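Local coordinates for protein phosphonopyruvate hydrolase (Variovorax sp., PDB 2HJP) that hydrolyses 3-phosphonopyruvate to pyruvate and phosphate, breaking its carbon-phosphorus bond with the help of a divalent metal ion, at residues H23-A28 / M67-S72; G37-S42 / S72-P77; V108-T113 / I153-A158; E133-I138 / Y175-A180. All coordinates share one frame; numbering follows the deposited sequence.

All four contacts belong to one TIM barrel of eight parallel strands and the helices around it. Contacts 1 and 2 are neighbours, with centres about 7 Å apart, and share Ser72. Contacts 3 and 4 form a second pair on the far side of the chain's centre from contact 1, and their centres lie about 10 Å apart. The two pairs meet across the barrel where Trp40 of contact 2 packs on Val108 of contact 3. Contacts 2 and 3 both bind phosphonopyruvate, through Trp40 and Ser42 at its carboxylate and through Arg155 mainly at its phosphonate. Contact 4 packs against contact 3, with the Phe134 side chain about 12 Å from the ligand.

Contact 1 of 4, residues H23-A28 / M67-S72; sequences HNPLVA and MRAIAS. With NA (sodium ion), chain D.
Pro25 and Ile70 lie at the middle of this contact between the first turn of helix 25-34 and the last turns of helix 60-71. The contact across the two segments is apolar. Pro25 reaches over with the corner of its ring, and its CG stands 3.7 Å from Ala69 CB. The same CG is 4.2 Å from Ile70 CG1. The two branches of Ile70 divide the work. The CG1 branch, beside the backbone N at chi1 -72°, lies against the start of the partner helix, 4.0 Å from Pro25 N. The CG2 methyl, anti to the backbone N, meets the methyl of Ala28, CG2 to CB 3.7 Å. Small residues at Ala28 and Ala69 let the two backbones come close. A second subunit closes on this region: its Ser49 packs on Pro25, and its Tyr50 on Ala69.

Hydrogen bonds finish each segment from within. Asn24 is the N-cap of helix 25-34. Its OD1 accepts from Val27 N at 2.9 Å in a nearly straight bond (176°), which holds the amide oxygen over the first turn. At the other segment, Ser72 OG donates to Ala69 O at 2.9 Å, from above the carbonyl plane.

The loop before helix 25-34 also binds a metal. His23 O holds a sodium ion at 2.7 Å, and Ser49 OG is another of its ligands.

The two helices pack side by side in the outer layer of a TIM barrel. Ile70 also packs on Leu78 of strand 78-81, so it ties them to the barrel wall. Met67 lies on that strand too and reaches Tyr99 of helix 89-102.

Contact 2 of 4, residues G37-S42 / S72-P77; sequences GGIWGS and STVSIP. With PPR (phosphonopyruvate), chain G; XYS (alpha-D-xylopyranose), chain B.
Ile39 and Pro77 are joined by the hydrogen bond that holds this contact together. Ile39 N donates to Pro77 O at 2.9 Å, with an angle of 163° at the hydrogen. The packing around this bond is tight. Gly38 CA lies only 3.2 Å from Pro77 O, and a side chain at Gly38 would run into that oxygen. Gly37 O lies against the Ile76 side chain and the Pro77 ring, 3.5 Å from Ile76 CB and 3.5 Å from Pro77 CD. Ile39 adds an apolar patch, its CG1 crossing over Ile76 CG1 at 4.1 Å and Val74 CG2 at the same 4.1 Å.

The loop is looser at Ser75. This residue makes no contact with the strand. Its side chain touches a bound xylopyranose, and its OG bonds to Glu32, which also holds the sugar.

The other end of the strand enters the substrate site. Trp40 NE1 donates to carboxylate oxygen O1 of phosphonopyruvate at 2.9 Å, meeting it at the ring edge. Ser42 OG donates to the same O1 at 2.7 Å. This OG is anti to the backbone N (chi1 177°), which turns it to the ligand carboxylate. Between them Gly41 centres an inverse gamma turn. Ser42 OG also caps Glu45 N in helix 43-49.

Strand 38-41 runs between strands 17-21 and 78-81 of the barrel. Trp40 packs on Ile79 and Asp81 of strand 78-81. Ile39 packs on Ala31 of helix 25-34.

Contact 3 of 4, residues V108-T113 / I153-A158; sequences VMEDKT and IARVEA. With PPR (phosphonopyruvate), chain G.
Glu110 and Arg155 stand side by side on one face of two neighbouring parallel strands, 106-110 and 151-156. The strands pair through Met109 N to Ile153 O, Arg155 N to Met109 O and Asp111 N to Arg155 O. Val108 and Ile153 pack together on the same face.

Arg155 can be followed outward. Its CB touches Val108 CG1 at 3.8 Å. CG is anti to the backbone N (chi1 164°) and the chain stays extended, which carries it along Glu110. CG lies 3.7 Å from Glu110 CB, and CD passes close to Glu110 OE2. NE donates to Glu157 OE2 at 2.6 Å, nearly in the guanidinium plane. Glu110 OE2 sits over one face of the group, 3.5 Å from NE, so this second salt bridge acts by charge alone. At the tip, NH2 also donates to Glu157 OE2, gripping that oxygen side-on together with NE. Arg155 NH2 donates to the phosphonate oxygen PPR O1P at 3.0 Å. Arg155 NH1 donates to the same PPR O1P at 3.1 Å. NH1 adds a weak bond to O2, the oxygen on C2 of the ligand.

Glu157 is held in turn. Its backbone N donates to Asp111 OD1 at 3.0 Å, on the syn side of the carboxylate, while Asp111 OD2 bonds to Tyr175 OH. With an alanine at Arg155, Glu110 and Glu157 would lose the positive charge they share, and the phosphonate would probably be held less firmly.

His186 and Arg188 complete this side of the pocket. Substrate-binding residues at the C-terminal ends of parallel strands are the hallmark of a TIM-barrel active site.

Contact 4 of 4, residues E133-I138 / Y175-A180; sequences EFQGKI and YEEAGA
In the outer helical layer of the TIM barrel, Phe134 of helix 131-144 meets Tyr175 of helix 165-177. The rings make an edge-to-face pair, centroids 4.7 Å apart and planes at 59°. Phe134 puts its edge over the tyrosine, with CD2 above the ring centre and 3.5 Å from Tyr175 CE2. Phe134 CG is anti to the backbone N (chi1 -158°), and this swings the ring across to its partner.

One turn further on, the methyl of Ala178 presses into the other helix. Its CB lies 3.4 Å from Gln135 O and 3.8 Å from Gln135 CB. Ile138 fills the next position, with CG2 3.5 Å from Ala180 N and 3.9 Å from Ala178 CB.

The hydroxyl of Tyr175 bonds to Asp111 and to Arg171. A leucine in place of Tyr175 would lose the flat face and the hydroxyl, which is likely to let the Phe134 ring shift and to leave Asp111 OD2 less firmly held.

Strand 151-156 lies beneath, where Ala154 receives Ile138, Tyr175 and Ala180. Gly179 is the first residue after the helix to leave helical angles, and its positive phi (121°) calls for glycine. Ala180 N bonds back to Tyr175 O at 2.9 Å and Gly179 N to Glu176 O, the pattern of a Schellman motif.

Contact 1 of 4, residues H23-A28 / M67-S72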
loop_
_atom_site.group_PDB
_atom_site.type_symbol
_atom_site.label_atom_id
_atom_site.label_comp_id
_atom_site.label_asym_id
_atom_site.label_seq_id
_atom_site.Cartn_x
_atom_site.Cartn_y
_atom_site.Cartn_z
ATOM N N HIS A 23 6.346 3.198 16.858
ATOM C CA HIS A 23 5.512 3.708 15.736
ATOM C C HIS A 23 6.227 3.495 14.366
ATOM O O HIS A 23 5.692 3.848 13.289
ATOM C CB HIS A 23 5.119 5.193 15.961
ATOM C CG HIS A 23 6.250 6.077 16.394
ATOM N ND1 HIS A 23 6.662 6.185 17.719
ATOM C CD2 HIS A 23 7.020 6.938 15.692
ATOM C CE1 HIS A 23 7.638 7.078 17.798
ATOM N NE2 HIS A 23 7.877 7.541 16.581
ATOM N N ASN A 24 7.458 2.978 14.389
ATOM C CA ASN A 24 8.170 2.637 13.149
ATOM C C ASN A 24 9.253 1.611 13.460
ATOM O O ASN A 24 9.471 1.340 14.620
ATOM C CB ASN A 24 8.753 3.862 12.423
ATOM C CG ASN A 24 9.673 4.633 13.253
ATOM O OD1 ASN A 24 10.525 4.087 13.858
ATOM N ND2 ASN A 24 9.521 5.957 13.253
ATOM N N PRO A 25 9.874 0.982 12.429
ATOM C CA PRO A 25 10.928 -0.040 12.652
ATOM C C PRO A 25 12.184 0.502 13.385
ATOM O O PRO A 25 12.827 -0.224 14.144
ATOM C CB PRO A 25 11.271 -0.504 11.242
ATOM C CG PRO A 25 9.913 -0.407 10.518
ATOM C CD PRO A 25 9.437 0.962 11.021
ATOM N N LEU A 26 12.535 1.768 13.136
ATOM C CA LEU A 26 13.705 2.320 13.800
ATOM C C LEU A 26 13.469 2.345 15.337
ATOM O O LEU A 26 14.319 1.931 16.115
ATOM C CB LEU A 26 14.072 3.741 13.245
ATOM C CG LEU A 26 15.243 4.514 13.906
ATOM C CD1 LEU A 26 16.510 3.743 13.763
ATOM C CD2 LEU A 26 15.441 5.907 13.310
ATOM N N VAL A 27 12.341 2.884 15.747
ATOM C CA VAL A 27 12.025 2.933 17.168
ATOM C C VAL A 27 11.962 1.490 17.721
ATOM O O VAL A 27 12.413 1.227 18.844
ATOM C CB VAL A 27 10.644 3.619 17.375
ATOM C CG1 VAL A 27 10.129 3.326 18.783
ATOM C CG2 VAL A 27 10.792 5.183 17.060
ATOM N N ALA A 28 11.405 0.554 16.945
ATOM C CA ALA A 28 11.346 -0.861 17.432
ATOM C C ALA A 28 12.763 -1.373 17.625
ATOM O O ALA A 28 13.074 -2.108 18.595
ATOM C CB ALA A 28 10.561 -1.746 16.430
ATOM N N MET A 67 3.311 -3.455 10.811
ATOM C CA MET A 67 3.690 -4.612 11.637
ATOM C C MET A 67 4.680 -5.450 10.861
ATOM O O MET A 67 5.665 -5.945 11.422
ATOM C CB MET A 67 2.491 -5.483 12.064
ATOM C CG MET A 67 1.452 -4.759 12.967
ATOM S SD MET A 67 2.181 -3.973 14.458
ATOM C CE MET A 67 2.267 -2.258 14.007
ATOM N N ARG A 68 4.414 -5.648 9.570
ATOM C CA ARG A 68 5.342 -6.412 8.713
ATOM C C ARG A 68 6.758 -5.835 8.726
ATOM O O ARG A 68 7.758 -6.561 8.886
ATOM C CB ARG A 68 4.876 -6.419 7.243
ATOM C CG ARG A 68 5.338 -7.675 6.519
ATOM C CD ARG A 68 5.064 -7.561 4.985
ATOM N NE ARG A 68 3.606 -7.339 4.825
ATOM C CZ ARG A 68 2.674 -8.272 5.026
ATOM N NH1 ARG A 68 2.999 -9.554 5.369
ATOM N NH2 ARG A 68 1.385 -7.899 4.974
ATOM N N ALA A 69 6.825 -4.529 8.517
ATOM C CA ALA A 69 8.080 -3.842 8.499
ATOM C C ALA A 69 8.793 -3.953 9.881
ATOM O O ALA A 69 9.981 -4.169 9.937
ATOM C CB ALA A 69 7.812 -2.318 8.107
ATOM N N ILE A 70 8.060 -3.779 10.979
ATOM C CA ILE A 70 8.707 -3.919 12.299
ATOM C C ILE A 70 9.210 -5.368 12.532
ATOM O O ILE A 70 10.318 -5.587 12.978
ATOM C CB ILE A 70 7.723 -3.565 13.447
ATOM C CG1 ILE A 70 7.487 -2.040 13.467
ATOM C CG2 ILE A 70 8.293 -4.142 14.841
ATOM C CD1 ILE A 70 6.381 -1.582 14.407
ATOM N N ALA A 71 8.380 -6.371 12.227
ATOM C CA ALA A 71 8.792 -7.730 12.470
ATOM C C ALA A 71 10.003 -8.096 11.593
ATOM O O ALA A 71 10.789 -8.914 12.006
ATOM C CB ALA A 71 7.603 -8.704 12.233
ATOM N N SER A 72 10.170 -7.474 10.420
ATOM C CA SER A 72 11.296 -7.817 9.555
ATOM C C SER A 72 12.570 -7.115 9.997
ATOM O O SER A 72 13.664 -7.359 9.481
ATOM C CB SER A 72 10.975 -7.448 8.086
ATOM O OG SER A 72 10.840 -6.038 7.949
HETATM NA NA NA D . 4.844 5.983 11.845
#

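Contact 2 of 4, residues G37-S42 / S72-P77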
loop_
_atom_site.group_PDB
_atom_site.type_symbol
_atom_site.label_atom_id
_atom_site.label_comp_id
_atom_site.label_asym_id
_atom_site.label_seq_id
_atom_site.Cartn_x
_atom_site.Cartn_y
_atom_site.Cartn_z
ATOM N N GLY A 37 11.682 -6.918 26.191
ATOM C CA GLY A 37 11.354 -8.272 25.786
ATOM C C GLY A 37 10.656 -8.342 24.437
ATOM O O GLY A 37 10.907 -9.254 23.651
ATOM N N GLY A 38 9.767 -7.396 24.174
ATOM C CA GLY A 38 9.083 -7.426 22.898
ATOM C C GLY A 38 8.647 -6.006 22.483
ATOM O O GLY A 38 8.846 -5.028 23.251
ATOM N N ILE A 39 8.102 -5.898 21.282
ATOM C CA ILE A 39 7.610 -4.653 20.735
ATOM C C ILE A 39 6.068 -4.625 20.812
ATOM O O ILE A 39 5.421 -5.659 20.592
ATOM C CB ILE A 39 8.045 -4.511 19.225
ATOM C CG1 ILE A 39 9.580 -4.622 19.101
ATOM C CG2 ILE A 39 7.490 -3.189 18.625
ATOM C CD1 ILE A 39 10.414 -3.534 19.813
ATOM N N TRP A 40 5.496 -3.464 21.159
ATOM C CA TRP A 40 4.044 -3.285 21.209
ATOM C C TRP A 40 3.708 -2.456 19.943
ATOM O O TRP A 40 4.100 -1.264 19.833
ATOM C CB TRP A 40 3.661 -2.532 22.503
ATOM C CG TRP A 40 2.286 -1.953 22.569
ATOM C CD1 TRP A 40 1.958 -0.679 22.932
ATOM C CD2 TRP A 40 1.032 -2.630 22.342
ATOM N NE1 TRP A 40 0.584 -0.515 22.947
ATOM C CE2 TRP A 40 -0.002 -1.690 22.584
ATOM C CE3 TRP A 40 0.689 -3.939 21.962
ATOM C CZ2 TRP A 40 -1.363 -2.018 22.462
ATOM C CZ3 TRP A 40 -0.653 -4.281 21.837
ATOM C CH2 TRP A 40 -1.675 -3.319 22.082
ATOM N N GLY A 41 3.000 -3.082 19.003
ATOM C CA GLY A 41 2.634 -2.408 17.753
ATOM C C GLY A 41 1.356 -1.625 17.974
ATOM O O GLY A 41 0.308 -1.897 17.448
ATOM N N SER A 42 1.507 -0.616 18.798
ATOM C CA SER A 42 0.478 0.293 19.249
ATOM C C SER A 42 -0.381 1.018 18.181
ATOM O O SER A 42 0.159 1.694 17.337
ATOM C CB SER A 42 1.176 1.383 20.100
ATOM O OG SER A 42 0.196 2.343 20.496
ATOM N N SER A 72 10.170 -7.474 10.420
ATOM C CA SER A 72 11.296 -7.817 9.555
ATOM C C SER A 72 12.570 -7.115 9.997
ATOM O O SER A 72 13.664 -7.359 9.481
ATOM C CB SER A 72 10.975 -7.448 8.086
ATOM O OG SER A 72 10.840 -6.038 7.949
ATOM N N THR A 73 12.433 -6.225 10.966
ATOM C CA THR A 73 13.582 -5.485 11.467
ATOM C C THR A 73 14.066 -6.026 12.834
ATOM O O THR A 73 15.238 -6.018 13.080
ATOM C CB THR A 73 13.196 -3.993 11.622
ATOM O OG1 THR A 73 12.865 -3.482 10.332
ATOM C CG2 THR A 73 14.333 -3.103 12.218
ATOM N N VAL A 74 13.170 -6.451 13.736
ATOM C CA VAL A 74 13.647 -6.851 15.050
ATOM C C VAL A 74 13.699 -8.394 15.164
ATOM O O VAL A 74 13.086 -9.098 14.366
ATOM C CB VAL A 74 12.728 -6.219 16.216
ATOM C CG1 VAL A 74 12.683 -4.663 16.089
ATOM C CG2 VAL A 74 11.301 -6.721 16.088
ATOM N N SER A 75 14.408 -8.889 16.167
ATOM C CA SER A 75 14.540 -10.317 16.384
ATOM C C SER A 75 13.677 -10.719 17.590
ATOM O O SER A 75 13.532 -11.908 17.890
ATOM C CB SER A 75 16.034 -10.681 16.658
ATOM O OG SER A 75 16.380 -10.336 18.016
ATOM N N ILE A 76 13.040 -9.746 18.262
ATOM C CA ILE A 76 12.249 -10.076 19.441
ATOM C C ILE A 76 10.747 -10.099 19.042
ATOM O O ILE A 76 10.400 -9.537 18.010
ATOM C CB ILE A 76 12.516 -9.059 20.600
ATOM C CG1 ILE A 76 12.211 -7.627 20.140
ATOM C CG2 ILE A 76 13.978 -9.234 21.088
ATOM C CD1 ILE A 76 13.118 -7.002 19.149
ATOM N N PRO A 77 9.865 -10.753 19.833
ATOM C CA PRO A 77 8.423 -10.827 19.513
ATOM C C PRO A 77 7.703 -9.480 19.382
ATOM O O PRO A 77 7.954 -8.533 20.146
ATOM C CB PRO A 77 7.825 -11.605 20.698
ATOM C CG PRO A 77 8.983 -12.434 21.181
ATOM C CD PRO A 77 10.157 -11.482 21.090
HETATM C C1 PPR G . -2.510 1.429 22.195
HETATM O O1 PPR G . -1.290 1.655 22.581
HETATM O "O2'" PPR G . -2.929 1.640 21.089
HETATM C C2 PPR G . -3.391 0.845 23.259
HETATM C C3 PPR G . -3.349 1.064 24.606
HETATM O O2 PPR G . -4.323 0.028 22.766
HETATM P P PPR G . -4.317 2.607 24.969
HETATM O O1P PPR G . -5.769 2.249 24.544
HETATM O O2P PPR G . -3.669 3.733 24.119
HETATM O O3P PPR G . -4.229 2.766 26.413
HETATM C C1 XYS B . 19.791 -8.005 16.231
HETATM C C2 XYS B . 20.365 -8.452 14.856
HETATM C C3 XYS B . 19.579 -9.719 14.394
HETATM C C4 XYS B . 19.593 -10.861 15.470
HETATM C C5 XYS B . 19.453 -10.404 16.937
HETATM O O1 XYS B . 18.407 -7.578 16.228
HETATM O O2 XYS B . 20.166 -7.407 13.902
HETATM O O3 XYS B . 20.087 -10.196 13.117
HETATM O O4 XYS B . 18.780 -12.019 15.178
HETATM O O5 XYS B . 19.985 -9.027 17.225
#

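Contact 3 of 4, residues V108-T113 / I153-A158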
loop_
_atom_site.group_PDB
_atom_site.type_symbol
_atom_site.label_atom_id
_atom_site.label_comp_id
_atom_site.label_asym_id
_atom_site.label_seq_id
_atom_site.Cartn_x
_atom_site.Cartn_y
_atom_site.Cartn_z
ATOM N N VAL A 108 -3.733 -8.322 20.204
ATOM C CA VAL A 108 -4.535 -7.856 21.344
ATOM C C VAL A 108 -5.803 -7.306 20.650
ATOM O O VAL A 108 -5.740 -6.429 19.786
ATOM C CB VAL A 108 -3.853 -6.721 22.137
ATOM C CG1 VAL A 108 -4.862 -6.114 23.248
ATOM C CG2 VAL A 108 -2.628 -7.281 22.808
ATOM N N MET A 109 -6.961 -7.807 21.081
ATOM C CA MET A 109 -8.264 -7.418 20.543
ATOM C C MET A 109 -9.160 -7.081 21.768
ATOM O O MET A 109 -9.214 -7.846 22.723
ATOM C CB MET A 109 -8.871 -8.583 19.737
ATOM C CG MET A 109 -10.148 -8.221 19.086
ATOM S SD MET A 109 -10.787 -9.465 17.968
ATOM C CE MET A 109 -10.693 -10.963 18.964
ATOM N N GLU A 110 -9.800 -5.923 21.749
ATOM C CA GLU A 110 -10.651 -5.460 22.883
ATOM C C GLU A 110 -12.133 -5.656 22.643
ATOM O O GLU A 110 -12.600 -5.766 21.485
ATOM C CB GLU A 110 -10.374 -3.963 23.141
ATOM C CG GLU A 110 -10.750 -3.112 21.904
ATOM C CD GLU A 110 -9.798 -1.913 21.707
ATOM O OE1 GLU A 110 -10.272 -0.868 21.257
ATOM O OE2 GLU A 110 -8.588 -2.030 22.021
ATOM N N ASP A 111 -12.900 -5.674 23.728
ATOM C CA ASP A 111 -14.337 -5.935 23.582
ATOM C C ASP A 111 -15.240 -4.687 23.449
ATOM O O ASP A 111 -16.445 -4.737 23.761
ATOM C CB ASP A 111 -14.834 -6.844 24.724
ATOM C CG ASP A 111 -14.505 -6.295 26.111
ATOM O OD1 ASP A 111 -13.971 -5.169 26.218
ATOM O OD2 ASP A 111 -14.773 -6.999 27.107
ATOM N N LYS A 112 -14.671 -3.582 22.990
ATOM C CA LYS A 112 -15.472 -2.378 22.779
ATOM C C LYS A 112 -16.360 -2.679 21.539
ATOM O O LYS A 112 -15.997 -3.499 20.679
ATOM C CB LYS A 112 -14.571 -1.182 22.474
ATOM C CG LYS A 112 -13.612 -0.860 23.587
ATOM C CD LYS A 112 -13.173 0.631 23.692
ATOM C CE LYS A 112 -12.504 1.177 22.474
ATOM N NZ LYS A 112 -12.237 2.653 22.653
ATOM N N THR A 113 -17.502 -2.029 21.448
ATOM C CA THR A 113 -18.365 -2.226 20.294
ATOM C C THR A 113 -17.677 -1.403 19.238
ATOM O O THR A 113 -16.859 -0.520 19.557
ATOM C CB THR A 113 -19.760 -1.628 20.489
ATOM O OG1 THR A 113 -19.624 -0.210 20.628
ATOM C CG2 THR A 113 -20.399 -2.176 21.745
ATOM N N ILE A 153 -4.577 -12.376 22.803
ATOM C CA ILE A 153 -4.810 -11.623 24.025
ATOM C C ILE A 153 -6.099 -10.874 23.933
ATOM O O ILE A 153 -6.317 -10.104 22.998
ATOM C CB ILE A 153 -3.631 -10.600 24.263
ATOM C CG1 ILE A 153 -2.288 -11.373 24.294
ATOM C CG2 ILE A 153 -3.787 -9.818 25.623
ATOM C CD1 ILE A 153 -1.042 -10.502 24.153
ATOM N N ALA A 154 -6.976 -11.114 24.918
ATOM C CA ALA A 154 -8.251 -10.429 24.947
ATOM C C ALA A 154 -8.147 -9.265 25.932
ATOM O O ALA A 154 -7.786 -9.422 27.114
ATOM C CB ALA A 154 -9.348 -11.389 25.408
ATOM N N ARG A 155 -8.544 -8.114 25.449
ATOM C CA ARG A 155 -8.536 -6.937 26.274
ATOM C C ARG A 155 -9.921 -6.609 26.771
ATOM O O ARG A 155 -10.879 -6.470 25.991
ATOM C CB ARG A 155 -7.905 -5.792 25.482
ATOM C CG ARG A 155 -8.165 -4.408 26.048
ATOM C CD ARG A 155 -7.343 -3.330 25.271
ATOM N NE ARG A 155 -7.909 -1.995 25.471
ATOM C CZ ARG A 155 -7.330 -0.836 25.142
ATOM N NH1 ARG A 155 -6.125 -0.828 24.604
ATOM N NH2 ARG A 155 -7.989 0.320 25.304
ATOM N N VAL A 156 -10.034 -6.526 28.091
ATOM C CA VAL A 156 -11.306 -6.271 28.777
ATOM C C VAL A 156 -11.416 -4.780 29.127
ATOM O O VAL A 156 -10.622 -4.278 29.920
ATOM C CB VAL A 156 -11.366 -7.160 30.102
ATOM C CG1 VAL A 156 -12.565 -6.756 30.979
ATOM C CG2 VAL A 156 -11.403 -8.649 29.749
ATOM N N GLU A 157 -12.405 -4.107 28.546
ATOM C CA GLU A 157 -12.666 -2.681 28.729
ATOM C C GLU A 157 -13.716 -2.359 29.806
ATOM O O GLU A 157 -14.014 -1.176 30.070
ATOM C CB GLU A 157 -13.199 -2.095 27.422
ATOM C CG GLU A 157 -12.218 -1.944 26.311
ATOM C CD GLU A 157 -11.266 -0.824 26.591
ATOM O OE1 GLU A 157 -11.701 0.336 26.710
ATOM O OE2 GLU A 157 -10.091 -1.128 26.696
ATOM N N ALA A 158 -14.294 -3.390 30.402
ATOM C CA ALA A 158 -15.350 -3.194 31.402
ATOM C C ALA A 158 -15.008 -2.208 32.571
ATOM O O ALA A 158 -15.896 -1.484 33.038
ATOM C CB ALA A 158 -15.788 -4.548 31.947
HETATM C C1 PPR G . -2.510 1.429 22.195
HETATM O O1 PPR G . -1.290 1.655 22.581
HETATM O "O2'" PPR G . -2.929 1.640 21.089
HETATM C C2 PPR G . -3.391 0.845 23.259
HETATM C C3 PPR G . -3.349 1.064 24.606
HETATM O O2 PPR G . -4.323 0.028 22.766
HETATM P P PPR G . -4.317 2.607 24.969
HETATM O O1P PPR G . -5.769 2.249 24.544
HETATM O O2P PPR G . -3.669 3.733 24.119
HETATM O O3P PPR G . -4.229 2.766 26.413
#

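Contact 4 of 4, residues E133-I138 / Y175-A180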
loop_
_atom_site.group_PDB
_atom_site.type_symbol
_atom_site.label_atom_id
_atom_site.label_comp_id
_atom_site.label_asym_id
_atom_site.label_seq_id
_atom_site.Cartn_x
_atom_site.Cartn_y
_atom_site.Cartn_z
ATOM N N GLU A 133 -20.790 -12.637 22.034
ATOM C CA GLU A 133 -20.285 -12.182 20.728
ATOM C C GLU A 133 -18.748 -12.106 20.816
ATOM O O GLU A 133 -18.063 -12.560 19.892
ATOM C CB GLU A 133 -20.825 -10.804 20.288
ATOM C CG GLU A 133 -20.072 -10.369 18.991
ATOM C CD GLU A 133 -20.498 -8.985 18.370
ATOM O OE1 GLU A 133 -21.320 -8.253 18.981
ATOM O OE2 GLU A 133 -19.984 -8.655 17.250
ATOM N N PHE A 134 -18.201 -11.565 21.924
ATOM C CA PHE A 134 -16.732 -11.489 21.963
ATOM C C PHE A 134 -16.081 -12.869 22.058
ATOM O O PHE A 134 -14.992 -13.112 21.499
ATOM C CB PHE A 134 -16.213 -10.605 23.080
ATOM C CG PHE A 134 -14.804 -10.109 22.815
ATOM C CD1 PHE A 134 -14.549 -9.175 21.752
ATOM C CD2 PHE A 134 -13.744 -10.542 23.611
ATOM C CE1 PHE A 134 -13.251 -8.687 21.513
ATOM C CE2 PHE A 134 -12.427 -10.060 23.390
ATOM C CZ PHE A 134 -12.170 -9.129 22.338
ATOM N N GLN A 135 -16.744 -13.766 22.772
ATOM C CA GLN A 135 -16.266 -15.134 22.859
ATOM C C GLN A 135 -16.169 -15.665 21.464
ATOM O O GLN A 135 -15.188 -16.343 21.168
ATOM C CB GLN A 135 -17.204 -16.004 23.688
ATOM C CG GLN A 135 -17.071 -15.790 25.222
ATOM C CD GLN A 135 -17.912 -16.816 25.984
ATOM O OE1 GLN A 135 -17.410 -17.623 26.805
ATOM N NE2 GLN A 135 -19.198 -16.795 25.702
ATOM N N GLY A 136 -17.162 -15.366 20.605
ATOM C CA GLY A 136 -17.081 -15.823 19.202
ATOM C C GLY A 136 -15.845 -15.250 18.462
ATOM O O GLY A 136 -15.174 -15.911 17.650
ATOM N N LYS A 137 -15.584 -13.972 18.696
ATOM C CA LYS A 137 -14.421 -13.316 18.071
ATOM C C LYS A 137 -13.063 -13.912 18.497
ATOM O O LYS A 137 -12.154 -14.125 17.695
ATOM C CB LYS A 137 -14.522 -11.821 18.373
ATOM C CG LYS A 137 -15.688 -11.181 17.568
ATOM C CD LYS A 137 -15.963 -9.763 18.023
ATOM C CE LYS A 137 -14.890 -8.821 17.504
ATOM N NZ LYS A 137 -15.317 -7.353 17.527
ATOM N N ILE A 138 -12.932 -14.193 19.768
ATOM C CA ILE A 138 -11.698 -14.786 20.273
ATOM C C ILE A 138 -11.574 -16.213 19.724
ATOM O O ILE A 138 -10.493 -16.620 19.296
ATOM C CB ILE A 138 -11.788 -14.848 21.827
ATOM C CG1 ILE A 138 -11.602 -13.423 22.366
ATOM C CG2 ILE A 138 -10.733 -15.823 22.422
ATOM C CD1 ILE A 138 -10.232 -12.736 22.112
ATOM N N TYR A 175 -13.661 -14.998 28.189
ATOM C CA TYR A 175 -12.706 -14.924 27.082
ATOM C C TYR A 175 -11.651 -16.001 27.195
ATOM O O TYR A 175 -11.207 -16.567 26.211
ATOM C CB TYR A 175 -12.056 -13.523 27.064
ATOM C CG TYR A 175 -13.059 -12.385 26.942
ATOM C CD1 TYR A 175 -12.689 -11.081 27.268
ATOM C CD2 TYR A 175 -14.383 -12.613 26.557
ATOM C CE1 TYR A 175 -13.612 -10.032 27.235
ATOM C CE2 TYR A 175 -15.314 -11.577 26.515
ATOM C CZ TYR A 175 -14.920 -10.275 26.858
ATOM O OH TYR A 175 -15.797 -9.207 26.804
ATOM N N GLU A 176 -11.185 -16.258 28.421
ATOM C CA GLU A 176 -10.204 -17.334 28.603
ATOM C C GLU A 176 -10.881 -18.662 28.231
ATOM O O GLU A 176 -10.302 -19.526 27.640
ATOM C CB GLU A 176 -9.763 -17.393 30.065
ATOM C CG GLU A 176 -8.980 -18.635 30.410
ATOM C CD GLU A 176 -8.435 -18.599 31.822
ATOM O OE1 GLU A 176 -8.574 -17.596 32.548
ATOM O OE2 GLU A 176 -7.821 -19.581 32.214
ATOM N N GLU A 177 -12.155 -18.796 28.570
ATOM C CA GLU A 177 -12.907 -20.032 28.240
ATOM C C GLU A 177 -13.034 -20.130 26.717
ATOM O O GLU A 177 -13.009 -21.193 26.201
ATOM C CB GLU A 177 -14.270 -19.949 28.897
ATOM C CG GLU A 177 -15.318 -20.994 28.550
ATOM C CD GLU A 177 -16.670 -20.608 29.209
ATOM O OE1 GLU A 177 -17.723 -20.479 28.502
ATOM O OE2 GLU A 177 -16.648 -20.389 30.460
ATOM N N ALA A 178 -13.076 -19.001 25.996
ATOM C CA ALA A 178 -13.192 -19.043 24.524
ATOM C C ALA A 178 -11.821 -19.284 23.878
ATOM O O ALA A 178 -11.715 -19.419 22.672
ATOM C CB ALA A 178 -13.808 -17.698 23.979
ATOM N N GLY A 179 -10.759 -19.299 24.664
ATOM C CA GLY A 179 -9.464 -19.499 24.037
ATOM C C GLY A 179 -8.407 -18.426 24.206
ATOM O O GLY A 179 -7.271 -18.632 23.784
ATOM N N ALA A 180 -8.725 -17.305 24.857
ATOM C CA ALA A 180 -7.662 -16.297 25.053
ATOM C C ALA A 180 -6.443 -16.837 25.834
ATOM O O ALA A 180 -6.574 -17.565 26.830
ATOM C CB ALA A 180 -8.231 -15.054 25.721
#